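Local coordinates for polyisoprenyl-teichoic acid--peptidoglycan teichoic acid transferase TagV (Bacillus subtilis, PDB 6UF3), which belongs to the LytR-CpsA-Psr family of bacterial cell-envelope proteins, at residues N245-K248 with V249-T252. Numbering follows the deposited sequence.
Sequences NLEK and VRKT
Arg250 leans outward and back toward the start of the helix and meets both Leu246 and Glu247, the residues four and three positions before it. Its chain is extended from CG to NE, and with CG beside the backbone N (chi1 -72°) it starts out over the carbonyl of Leu246. Leu246 CD2 lies over one face of the guanidinium, offset toward the rim, and comes within 3.7 Å of Arg250 NH2. Glu247 arrives at the edge instead: bent at chi2 (-50°), it brings OE2 to 2.6 Å from Arg250 NH1 in a salt bridge. Carboxylate and guanidinium planes stand 75° apart, so a single oxygen makes the link, and the hydrogen bond within it is bent and weak. The other carboxylate oxygen, Glu247 OE1, is 4.5 Å from Lys251 NZ, where opposite charges may attract weakly, though beyond salt-bridge distance.

At the next residue, the carbonyl of Lys248 is gripped twice by Thr252. The amide N makes the usual helical bond, while OG1, turned back beside its own backbone N, donates to Lys248 O at 2.8 Å from the opposite face of the carbonyl plane. A water bridges the same pair, accepting from Lys248 NZ (3.0 Å) and donating to Thr252 OG1, which ties the lysine tip to the hydroxyl. On the inner side, Val249 sets CG2 3.7 Å from Asn245 OD1, an oxygen that also accepts from the backbone N of Thr225.

These i to i+3 and i to i+4 pairings belong to helix 243-257, the last of the chain. Val249 touches Leu43 and Thr252 touches Lys41, both on strand 39-44, Leu246 rests on Ile224, and Arg250 NE bonds to Phe83 O in helix 72-84.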
loop_
_atom_site.group_PDB
_atom_site.type_symbol
_atom_site.label_atom_id
_atom_site.label_comp_id
_atom_site.label_asym_id
_atom_site.label_seq_id
_atom_site.Cartn_x
_atom_site.Cartn_y
_atom_site.Cartn_z
ATOM N N ASN A 245 -11.387 -0.831 -17.817
ATOM C CA ASN A 245 -10.707 0.031 -16.850
ATOM C C ASN A 245 -9.315 -0.487 -16.541
ATOM O O ASN A 245 -8.366 0.293 -16.441
ATOM C CB ASN A 245 -11.488 0.147 -15.546
ATOM C CG ASN A 245 -10.711 0.895 -14.478
ATOM O OD1 ASN A 245 -10.034 0.296 -13.605
ATOM N ND2 ASN A 245 -10.776 2.212 -14.547
ATOM N N LEU A 246 -9.177 -1.803 -16.351
ATOM C CA LEU A 246 -7.863 -2.346 -16.027
ATOM C C LEU A 246 -6.889 -2.115 -17.170
ATOM O O LEU A 246 -5.709 -1.831 -16.939
ATOM C CB LEU A 246 -7.973 -3.836 -15.700
ATOM C CG LEU A 246 -6.669 -4.571 -15.380
ATOM C CD1 LEU A 246 -5.970 -3.957 -14.173
ATOM C CD2 LEU A 246 -6.920 -6.068 -15.153
ATOM N N GLU A 247 -7.365 -2.205 -18.417
ATOM C CA GLU A 247 -6.477 -1.937 -19.541
ATOM C C GLU A 247 -6.012 -0.486 -19.528
ATOM O O GLU A 247 -4.842 -0.198 -19.816
ATOM C CB GLU A 247 -7.162 -2.280 -20.870
ATOM C CG GLU A 247 -7.136 -3.769 -21.212
ATOM C CD GLU A 247 -5.746 -4.390 -21.089
ATOM O OE1 GLU A 247 -4.756 -3.760 -21.519
ATOM O OE2 GLU A 247 -5.642 -5.515 -20.557
ATOM N N LYS A 248 -6.912 0.445 -19.171
ATOM C CA LYS A 248 -6.495 1.847 -19.078
ATOM C C LYS A 248 -5.513 2.075 -17.924
ATOM O O LYS A 248 -4.540 2.827 -18.067
ATOM C CB LYS A 248 -7.724 2.756 -18.938
ATOM C CG LYS A 248 -7.412 4.254 -18.875
ATOM C CD LYS A 248 -6.778 4.730 -20.157
ATOM C CE LYS A 248 -6.701 6.254 -20.218
ATOM N NZ LYS A 248 -6.045 6.674 -21.478
ATOM N N VAL A 249 -5.767 1.469 -16.765
ATOM C CA VAL A 249 -4.836 1.595 -15.641
ATOM C C VAL A 249 -3.463 1.072 -16.041
ATOM O O VAL A 249 -2.431 1.698 -15.759
ATOM C CB VAL A 249 -5.370 0.857 -14.400
ATOM C CG1 VAL A 249 -4.258 0.709 -13.348
ATOM C CG2 VAL A 249 -6.550 1.579 -13.808
ATOM N N ARG A 250 -3.434 -0.109 -16.672
ATOM C CA ARG A 250 -2.182 -0.682 -17.151
ATOM C C ARG A 250 -1.449 0.300 -18.052
ATOM O O ARG A 250 -0.260 0.565 -17.856
ATOM C CB ARG A 250 -2.449 -1.992 -17.899
ATOM C CG ARG A 250 -2.852 -3.154 -17.021
ATOM C CD ARG A 250 -3.234 -4.372 -17.863
ATOM N NE ARG A 250 -3.386 -5.550 -17.020
ATOM C CZ ARG A 250 -3.885 -6.702 -17.453
ATOM N NH1 ARG A 250 -4.293 -6.828 -18.718
ATOM N NH2 ARG A 250 -3.987 -7.727 -16.619
ATOM N N LYS A 251 -2.148 0.849 -19.053
ATOM C CA LYS A 251 -1.493 1.748 -19.996
ATOM C C LYS A 251 -0.989 3.001 -19.293
ATOM O O LYS A 251 0.091 3.512 -19.614
ATOM C CB LYS A 251 -2.453 2.122 -21.128
ATOM C CG LYS A 251 -2.379 1.192 -22.331
ATOM C CD LYS A 251 -3.047 1.804 -23.549
ATOM C CE LYS A 251 -4.554 1.607 -23.510
ATOM N NZ LYS A 251 -4.940 0.187 -23.738
ATOM N N THR A 252 -1.750 3.499 -18.322
ATOM C CA THR A 252 -1.355 4.711 -17.608
ATOM C C THR A 252 -0.090 4.485 -16.790
ATOM O O THR A 252 0.840 5.305 -16.821
ATOM C CB THR A 252 -2.504 5.171 -16.715
ATOM O OG1 THR A 252 -3.646 5.437 -17.540
ATOM C CG2 THR A 252 -2.126 6.447 -15.956
HETATM O O HOH W 1 -3.285 6.328 -20.243
#